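Local coordinates for LPXTG cell wall surface protein (Streptococcus gordonii, PDB 4IGB), which is a cell-wall-anchored surface protein that probably acts as an adhesin, with its N-terminal N1 and N2 domains making up this chain, at residues Thr99-Gln104 against Asp291-Leu296; Asp189-Met194 against Val417-Ala422; Asn411-His416 against Ala422-Val427. One frame throughout, in Å; residues are numbered along the deposited sequence.

How the interactions relate
From the N terminus, the chain first makes the hairpin turn at 99-104 and then the loop at 189-194, both in the N-terminal domain. Interaction 1 closes when 291-296, a segment of the N2 domain, meets that turn. The strand at 411-416 opens interaction 3, and directly after it 417-422 turns back to close interaction 2, which crosses interaction 1. Interaction 3 closes last, at 422-427; it crosses interaction 2 and follows interaction 1 in series. Interactions 1 and 2 tie the two domains together, while interaction 3 builds the N2 hairpin that they lean on. Ala422 belongs to both interaction 2 and interaction 3, and Leu296 N probably bonds to Asn425 OD1.

Interaction 1: residues Thr99-Gln104 against Asp291-Leu296; sequences TVNGKQ and DPRPVL
The guanidinium of Arg293 is held within its own domain, NE by Pro423 O and NH1 more weakly by Ser424 O, while Asn101 of the N-terminal domain lies against one of its faces. Asn101 and Gly102 are the two corner residues of a type I' beta turn, the tight end of the hairpin formed by strands 84-100 and 103-118. Paired backbone bonds shut the turn, Val100 N to Lys103 O at 2.7 Å and Lys103 N to Val100 O at 2.8 Å, which closes the tip of the hairpin into a compact turn where it meets a segment of the N2 domain.

No hydrogen bond crosses between the two segments; the fit is one of surfaces. Asn101 CA stands over the guanidinium face, and CB sits 3.9 Å above its plane, shifted toward the rim. Asn101 C is the nearest backbone atom to Arg293 NH2, at 3.1 Å. Gly102 N comes within 3.4 Å of the same NH2, but both are donors and cannot bond to each other.

Two torsions set up the meeting. Arg293 runs out toward the turn and then bends at chi3 (50°), which lays the flat end across the backbone of Asn101. On the other side, Asn101 turns CG back beside its own N (chi1 -63°), and its amide stands steeply to the guanidinium, the planes 73° apart. With the amide turned this way, OD1 lies against the aliphatic part of the arginine instead of its N-H groups. The amide's other branch, ND2, makes a weak hydrogen bond to Tyr182 OH, which would help fix which way the amide faces. OD1 is thus left against the methylenes that lead to the charged group, 3.2 Å from Arg293 CD and 3.3 Å from Arg293 CG.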
loop_
_atom_site.group_PDB
_atom_site.type_symbol
_atom_site.label_atom_id
_atom_site.label_comp_id
_atom_site.label_asym_id
_atom_site.label_seq_id
_atom_site.Cartn_x
_atom_site.Cartn_y
_atom_site.Cartn_z
ATOM N N THR B 99 12.471 -2.685 5.075
ATOM C CA THR B 99 12.975 -3.923 4.504
ATOM C C THR B 99 11.887 -4.981 4.552
ATOM O O THR B 99 11.302 -5.240 5.611
ATOM C CB THR B 99 14.195 -4.414 5.266
ATOM O OG1 THR B 99 15.181 -3.377 5.271
ATOM C CG2 THR B 99 14.774 -5.681 4.613
ATOM N N VAL B 100 11.604 -5.582 3.403
ATOM C CA VAL B 100 10.511 -6.538 3.288
ATOM C C VAL B 100 10.986 -7.771 2.517
ATOM O O VAL B 100 11.512 -7.649 1.403
ATOM C CB VAL B 100 9.314 -5.920 2.534
ATOM C CG1 VAL B 100 8.211 -6.933 2.376
ATOM C CG2 VAL B 100 8.798 -4.665 3.239
ATOM N N ASN B 101 10.792 -8.953 3.098
ATOM C CA ASN B 101 11.235 -10.204 2.479
ATOM C C ASN B 101 12.722 -10.149 2.142
ATOM O O ASN B 101 13.128 -10.583 1.062
ATOM C CB ASN B 101 10.442 -10.506 1.192
ATOM C CG ASN B 101 8.947 -10.721 1.438
ATOM O OD1 ASN B 101 8.533 -11.301 2.448
ATOM N ND2 ASN B 101 8.130 -10.250 0.500
ATOM N N GLY B 102 13.521 -9.602 3.061
ATOM C CA GLY B 102 14.946 -9.425 2.858
ATOM C C GLY B 102 15.335 -8.285 1.916
ATOM O O GLY B 102 16.520 -7.990 1.750
ATOM N N LYS B 103 14.348 -7.631 1.308
ATOM C CA LYS B 103 14.611 -6.614 0.281
ATOM C C LYS B 103 14.299 -5.183 0.729
ATOM O O LYS B 103 13.261 -4.917 1.343
ATOM C CB LYS B 103 13.801 -6.923 -0.985
ATOM C CG LYS B 103 14.166 -8.242 -1.677
ATOM C CD LYS B 103 13.162 -8.540 -2.794
ATOM C CE LYS B 103 13.714 -9.525 -3.807
ATOM N NZ LYS B 103 12.640 -9.881 -4.787
ATOM N N GLN B 104 15.190 -4.257 0.400
ATOM C CA GLN B 104 14.909 -2.840 0.609
ATOM C C GLN B 104 13.805 -2.339 -0.332
ATOM O O GLN B 104 13.799 -2.640 -1.540
ATOM C CB GLN B 104 16.168 -1.997 0.419
ATOM C CG GLN B 104 15.893 -0.500 0.354
ATOM C CD GLN B 104 17.156 0.307 0.088
ATOM O OE1 GLN B 104 18.247 -0.087 0.502
ATOM N NE2 GLN B 104 17.014 1.433 -0.616
ATOM N N ASP B 291 3.977 -12.323 8.149
ATOM C CA ASP B 291 5.175 -12.338 8.964
ATOM C C ASP B 291 4.924 -13.173 10.217
ATOM O O ASP B 291 4.035 -12.865 11.006
ATOM C CB ASP B 291 5.558 -10.898 9.314
ATOM C CG ASP B 291 6.613 -10.807 10.409
ATOM O OD1 ASP B 291 7.382 -11.772 10.597
ATOM O OD2 ASP B 291 6.677 -9.753 11.083
ATOM N N PRO B 292 5.722 -14.230 10.409
ATOM C CA PRO B 292 6.891 -14.584 9.587
ATOM C C PRO B 292 6.582 -15.036 8.162
ATOM O O PRO B 292 5.500 -15.526 7.885
ATOM C CB PRO B 292 7.519 -15.753 10.359
ATOM C CG PRO B 292 6.378 -16.342 11.134
ATOM C CD PRO B 292 5.508 -15.179 11.514
ATOM N N ARG B 293 7.554 -14.879 7.275
ATOM C CA ARG B 293 7.473 -15.428 5.930
ATOM C C ARG B 293 7.441 -16.943 6.031
ATOM O O ARG B 293 7.765 -17.504 7.077
ATOM C CB ARG B 293 8.694 -15.003 5.107
ATOM C CG ARG B 293 8.797 -13.509 4.884
ATOM C CD ARG B 293 10.226 -13.107 4.502
ATOM N NE ARG B 293 10.773 -13.931 3.420
ATOM C CZ ARG B 293 12.021 -13.832 2.966
ATOM N NH1 ARG B 293 12.442 -14.605 1.970
ATOM N NH2 ARG B 293 12.854 -12.950 3.506
ATOM N N PRO B 294 7.053 -17.616 4.939
ATOM C CA PRO B 294 7.118 -19.078 4.971
ATOM C C PRO B 294 8.537 -19.556 5.249
ATOM O O PRO B 294 9.512 -18.948 4.791
ATOM C CB PRO B 294 6.661 -19.475 3.562
ATOM C CG PRO B 294 5.699 -18.377 3.196
ATOM C CD PRO B 294 6.334 -17.120 3.751
ATOM N N VAL B 295 8.634 -20.636 6.016
ATOM C CA VAL B 295 9.910 -21.250 6.347
ATOM C C VAL B 295 10.095 -22.535 5.542
ATOM O O VAL B 295 9.279 -23.464 5.620
ATOM C CB VAL B 295 10.002 -21.577 7.859
ATOM C CG1 VAL B 295 11.321 -22.252 8.170
ATOM C CG2 VAL B 295 9.839 -20.298 8.679
ATOM N N LEU B 296 11.167 -22.579 4.763
ATOM C CA LEU B 296 11.417 -23.710 3.892
ATOM C C LEU B 296 12.652 -24.443 4.353
ATOM O O LEU B 296 13.664 -23.822 4.665
ATOM C CB LEU B 296 11.596 -23.242 2.445
ATOM C CG LEU B 296 11.877 -24.342 1.417
ATOM C CD1 LEU B 296 10.665 -25.262 1.299
ATOM C CD2 LEU B 296 12.234 -23.738 0.068
#

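Interaction 2: residues Asp189-Met194 against Val417-Ala422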
loop_
_atom_site.group_PDB
_atom_site.type_symbol
_atom_site.label_atom_id
_atom_site.label_comp_id
_atom_site.label_asym_id
_atom_site.label_seq_id
_atom_site.Cartn_x
_atom_site.Cartn_y
_atom_site.Cartn_z
ATOM N N ASP B 189 6.137 -7.618 -5.827
ATOM C CA ASP B 189 4.915 -8.385 -5.553
ATOM C C ASP B 189 4.061 -7.735 -4.456
ATOM O O ASP B 189 2.966 -8.201 -4.154
ATOM C CB ASP B 189 5.289 -9.814 -5.135
ATOM C CG ASP B 189 6.482 -9.857 -4.143
ATOM O OD1 ASP B 189 6.820 -8.811 -3.535
ATOM O OD2 ASP B 189 7.097 -10.943 -3.973
ATOM N N LEU B 190 4.564 -6.666 -3.855
ATOM C CA LEU B 190 3.838 -5.978 -2.784
ATOM C C LEU B 190 2.599 -5.276 -3.301
ATOM O O LEU B 190 2.611 -4.694 -4.384
ATOM C CB LEU B 190 4.742 -4.963 -2.093
ATOM C CG LEU B 190 6.058 -5.511 -1.536
ATOM C CD1 LEU B 190 6.901 -4.398 -0.943
ATOM C CD2 LEU B 190 5.793 -6.614 -0.496
ATOM N N LYS B 191 1.528 -5.319 -2.513
ATOM C CA LYS B 191 0.285 -4.651 -2.882
ATOM C C LYS B 191 0.089 -3.411 -2.023
ATOM O O LYS B 191 -0.182 -3.494 -0.819
ATOM C CB LYS B 191 -0.907 -5.612 -2.767
ATOM C CG LYS B 191 -0.766 -6.852 -3.659
ATOM C CD LYS B 191 -0.606 -6.500 -5.136
ATOM C CE LYS B 191 -0.166 -7.737 -5.916
ATOM N NZ LYS B 191 0.235 -7.420 -7.319
ATOM N N LEU B 192 0.227 -2.253 -2.650
ATOM C CA LEU B 192 0.205 -1.008 -1.911
ATOM C C LEU B 192 -1.112 -0.847 -1.181
ATOM O O LEU B 192 -2.164 -1.017 -1.763
ATOM C CB LEU B 192 0.385 0.177 -2.853
ATOM C CG LEU B 192 0.257 1.518 -2.149
ATOM C CD1 LEU B 192 1.369 1.689 -1.106
ATOM C CD2 LEU B 192 0.272 2.662 -3.175
ATOM N N VAL B 193 -1.043 -0.482 0.090
ATOM C CA VAL B 193 -2.243 -0.140 0.839
ATOM C C VAL B 193 -2.241 1.327 1.242
ATOM O O VAL B 193 -1.209 1.886 1.633
ATOM C CB VAL B 193 -2.409 -1.032 2.088
ATOM C CG1 VAL B 193 -3.519 -0.501 3.001
ATOM C CG2 VAL B 193 -2.673 -2.462 1.665
ATOM N N MET B 194 -3.399 1.958 1.108
ATOM C CA MET B 194 -3.585 3.311 1.601
ATOM C C MET B 194 -4.748 3.342 2.585
ATOM O O MET B 194 -5.702 2.570 2.460
ATOM C CB MET B 194 -3.822 4.282 0.457
ATOM C CG MET B 194 -2.552 4.571 -0.369
ATOM S SD MET B 194 -2.717 6.000 -1.468
ATOM C CE MET B 194 -2.614 7.345 -0.284
ATOM N N VAL B 417 -2.138 -15.261 -0.624
ATOM C CA VAL B 417 -3.334 -14.996 0.158
ATOM C C VAL B 417 -4.016 -13.870 -0.616
ATOM O O VAL B 417 -3.445 -12.801 -0.746
ATOM C CB VAL B 417 -2.967 -14.503 1.580
ATOM C CG1 VAL B 417 -4.212 -14.071 2.348
ATOM C CG2 VAL B 417 -2.201 -15.589 2.347
ATOM N N ASP B 418 -5.206 -14.125 -1.163
ATOM C CA ASP B 418 -5.772 -13.265 -2.215
ATOM C C ASP B 418 -4.681 -12.924 -3.241
ATOM O O ASP B 418 -4.048 -13.830 -3.767
ATOM C CB ASP B 418 -6.419 -12.007 -1.640
ATOM C CG ASP B 418 -7.639 -12.315 -0.798
ATOM O OD1 ASP B 418 -8.111 -13.475 -0.833
ATOM O OD2 ASP B 418 -8.137 -11.395 -0.114
ATOM N N ASN B 419 -4.455 -11.641 -3.521
ATOM C CA ASN B 419 -3.402 -11.250 -4.470
ATOM C C ASN B 419 -2.069 -10.925 -3.785
ATOM O O ASN B 419 -1.140 -10.443 -4.430
ATOM C CB ASN B 419 -3.848 -10.059 -5.339
ATOM C CG ASN B 419 -4.097 -8.808 -4.521
ATOM O OD1 ASN B 419 -4.367 -8.893 -3.314
ATOM N ND2 ASN B 419 -4.006 -7.632 -5.166
ATOM N N LEU B 420 -1.974 -11.177 -2.479
ATOM C CA LEU B 420 -0.709 -10.988 -1.766
ATOM C C LEU B 420 0.249 -12.135 -2.044
ATOM O O LEU B 420 -0.167 -13.221 -2.439
ATOM C CB LEU B 420 -0.928 -10.856 -0.254
ATOM C CG LEU B 420 -1.998 -9.820 0.100
ATOM C CD1 LEU B 420 -2.244 -9.757 1.601
ATOM C CD2 LEU B 420 -1.602 -8.440 -0.474
ATOM N N SER B 421 1.535 -11.879 -1.829
ATOM C CA SER B 421 2.567 -12.864 -2.059
ATOM C C SER B 421 3.559 -12.803 -0.934
ATOM O O SER B 421 3.855 -11.728 -0.451
ATOM C CB SER B 421 3.318 -12.552 -3.350
ATOM O OG SER B 421 2.766 -13.271 -4.414
ATOM N N ALA B 422 4.074 -13.959 -0.529
ATOM C CA ALA B 422 5.207 -14.012 0.381
ATOM C C ALA B 422 6.083 -15.214 0.047
ATOM O O ALA B 422 5.714 -16.349 0.322
ATOM C CB ALA B 422 4.738 -14.096 1.811
HETATM O O HOH W 1 1.915 -9.043 -1.633
HETATM O O HOH W 2 1.523 -10.461 -4.738
#
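Lys191 packs its aliphatic chain against the type II' turn Val417-Leu420 that ends the N2 hairpin, and this is the tight half of the contact. Its CB and CG both lie 3.7 Å from Leu420 CD2, the two side chains running past each other in opposite directions. A bend at chi2 (-58°) then carries CD across the amide of Asn419, 3.6 Å from ND2, and brings CE to 3.2 Å from Asn419 O. Lys191 NZ bonds within the N-terminal domain, to Asn265 O just after strand 261-264, whereas Asn419 ND2 crosses between domains to Ser264 O, at the strand's end.

At Ser421 the backbones are no farther apart, but the side chains meet less, Asp189 CB touching Ser421 CB (3.8 Å), and water fills in between the polar atoms. Water 1 links Asp189 O to Ser421 N. Water 2 donates to both Asp189 O and Asn419 O, 2.7 Å from each, and accepts a weak bond from Ser421 OG. Asp189 OD1 is hydrogen-bonded to Tyr182 OH of the N-terminal domain.

Between 189-194 and 417-422 themselves polar groups thus meet through water, while Asn419 and Asp418 (salt-bridged to Arg263) reach strand 261-264 directly.

Interaction 3: residues Asn411-His416 against Ala422-Val427; sequences NTVTLH and APSNQV
Ser424 reaches across to Val413, and its short side chain can be followed atom by atom. CB rests 3.4 Å from Val413 O and also touches Val413 CG1. From there chi1 (72°) sets OG between the backbone N and the carbonyl carbon, a position facing the neighbouring strand. OG accepts the N-H of Val413 at 3.0 Å in an almost straight line (175°), and donates its own hydrogen to Asn425 O in a hydrogen bond of 2.6 Å. The hydroxyl therefore takes the place a backbone carbonyl would hold in a regular ladder, while Ser424 N returns a bond to Val413 O at 2.7 Å.

The hydroxyl steps in where the register shifts. Strands 409-417 and 420-423 form an antiparallel beta hairpin within the N2 domain, whose family suggests an immunoglobulin-like adhesin fold; Val427, which pairs with Asn411, starts strand 427-432. Near the turn, Leu415 and Ala422 form a hydrogen-bonded pair with both backbone bonds made. Next to them Thr414 and Pro423 form a non-hydrogen-bonded pair, so the proline's missing N-H costs the ladder nothing. Farther along, 422-427 takes in one more residue than its partner, and regular pairing resumes at Asn411 and Val427, again with two backbone bonds.

On the side away from Leu415, Thr412 and Gln426 meet nearly at right angles. Thr412 OG1 approaches Gln426 CB to 3.4 Å, and water 3 spans the gap between that hydroxyl and Gln426 OE1. On the other face Asn411, with Gln337 binding its OD1, and Val427 pack on Leu296, while Val413 and Leu415 pack on Phe317. Val427 CG2 comes within 4.0 Å of Asn411 CB.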
loop_
_atom_site.group_PDB
_atom_site.type_symbol
_atom_site.label_atom_id
_atom_site.label_comp_id
_atom_site.label_asym_id
_atom_site.label_seq_id
_atom_site.Cartn_x
_atom_site.Cartn_y
_atom_site.Cartn_z
ATOM N N ASN B 411 15.649 -24.093 -4.225
ATOM C CA ASN B 411 14.201 -24.156 -4.137
ATOM C C ASN B 411 13.634 -22.994 -3.309
ATOM O O ASN B 411 14.250 -22.544 -2.337
ATOM C CB ASN B 411 13.773 -25.507 -3.570
ATOM C CG ASN B 411 12.270 -25.681 -3.546
ATOM O OD1 ASN B 411 11.649 -25.592 -2.491
ATOM N ND2 ASN B 411 11.673 -25.914 -4.716
ATOM N N THR B 412 12.475 -22.503 -3.727
ATOM C CA THR B 412 11.765 -21.430 -3.036
ATOM C C THR B 412 10.279 -21.727 -3.172
ATOM O O THR B 412 9.827 -22.198 -4.221
ATOM C CB THR B 412 12.102 -20.039 -3.646
ATOM O OG1 THR B 412 13.457 -19.704 -3.329
ATOM C CG2 THR B 412 11.189 -18.929 -3.092
ATOM N N VAL B 413 9.508 -21.490 -2.115
ATOM C CA VAL B 413 8.079 -21.688 -2.234
ATOM C C VAL B 413 7.420 -20.368 -1.934
ATOM O O VAL B 413 7.998 -19.545 -1.231
ATOM C CB VAL B 413 7.550 -22.843 -1.341
ATOM C CG1 VAL B 413 7.553 -22.452 0.156
ATOM C CG2 VAL B 413 6.178 -23.236 -1.784
ATOM N N THR B 414 6.234 -20.150 -2.494
ATOM C CA THR B 414 5.540 -18.867 -2.346
ATOM C C THR B 414 4.108 -19.003 -1.852
ATOM O O THR B 414 3.305 -19.723 -2.438
ATOM C CB THR B 414 5.526 -18.087 -3.677
ATOM O OG1 THR B 414 6.873 -17.871 -4.095
ATOM C CG2 THR B 414 4.836 -16.734 -3.514
ATOM N N LEU B 415 3.787 -18.286 -0.784
ATOM C CA LEU B 415 2.433 -18.279 -0.260
ATOM C C LEU B 415 1.659 -17.172 -0.932
ATOM O O LEU B 415 2.155 -16.056 -1.081
ATOM C CB LEU B 415 2.435 -18.058 1.248
ATOM C CG LEU B 415 1.091 -17.892 1.961
ATOM C CD1 LEU B 415 0.206 -19.133 1.817
ATOM C CD2 LEU B 415 1.329 -17.574 3.439
ATOM N N HIS B 416 0.454 -17.506 -1.365
ATOM C CA HIS B 416 -0.482 -16.512 -1.841
ATOM C C HIS B 416 -1.698 -16.474 -0.930
ATOM O O HIS B 416 -2.210 -17.514 -0.517
ATOM C CB HIS B 416 -0.905 -16.821 -3.269
ATOM C CG HIS B 416 0.236 -16.836 -4.231
ATOM N ND1 HIS B 416 0.579 -15.740 -4.990
ATOM C CD2 HIS B 416 1.135 -17.801 -4.533
ATOM C CE1 HIS B 416 1.632 -16.034 -5.733
ATOM N NE2 HIS B 416 1.988 -17.279 -5.478
ATOM N N ALA B 422 4.074 -13.959 -0.529
ATOM C CA ALA B 422 5.207 -14.012 0.381
ATOM C C ALA B 422 6.083 -15.214 0.047
ATOM O O ALA B 422 5.714 -16.349 0.322
ATOM C CB ALA B 422 4.738 -14.096 1.811
ATOM N N PRO B 423 7.265 -14.962 -0.523
ATOM C CA PRO B 423 8.163 -16.088 -0.792
ATOM C C PRO B 423 8.862 -16.553 0.468
ATOM O O PRO B 423 9.118 -15.757 1.356
ATOM C CB PRO B 423 9.201 -15.503 -1.763
ATOM C CG PRO B 423 8.921 -13.997 -1.825
ATOM C CD PRO B 423 7.914 -13.665 -0.765
ATOM N N SER B 424 9.181 -17.840 0.520
ATOM C CA SER B 424 9.950 -18.412 1.612
ATOM C C SER B 424 11.411 -17.999 1.472
ATOM O O SER B 424 11.794 -17.347 0.501
ATOM C CB SER B 424 9.875 -19.930 1.545
ATOM O OG SER B 424 10.649 -20.402 0.450
ATOM N N ASN B 425 12.229 -18.383 2.444
ATOM C CA ASN B 425 13.669 -18.341 2.253
ATOM C C ASN B 425 13.997 -19.339 1.157
ATOM O O ASN B 425 13.245 -20.298 0.937
ATOM C CB ASN B 425 14.374 -18.774 3.532
ATOM C CG ASN B 425 13.893 -20.123 4.013
ATOM O OD1 ASN B 425 12.744 -20.264 4.431
ATOM N ND2 ASN B 425 14.756 -21.130 3.932
ATOM N N GLN B 426 15.116 -19.119 0.474
ATOM C CA GLN B 426 15.614 -20.082 -0.498
ATOM C C GLN B 426 16.495 -21.142 0.174
ATOM O O GLN B 426 17.259 -20.836 1.089
ATOM C CB GLN B 426 16.398 -19.372 -1.602
ATOM C CG GLN B 426 16.867 -20.316 -2.706
ATOM C CD GLN B 426 17.779 -19.632 -3.700
ATOM O OE1 GLN B 426 17.377 -19.327 -4.822
ATOM N NE2 GLN B 426 19.021 -19.388 -3.292
ATOM N N VAL B 427 16.392 -22.391 -0.270
ATOM C CA VAL B 427 17.249 -23.447 0.273
ATOM C C VAL B 427 18.074 -24.071 -0.825
ATOM O O VAL B 427 17.808 -23.866 -2.006
ATOM C CB VAL B 427 16.458 -24.579 0.983
ATOM C CG1 VAL B 427 15.716 -24.039 2.208
ATOM C CG2 VAL B 427 15.515 -25.289 0.006
HETATM O O HOH W 3 15.009 -20.731 -5.551
#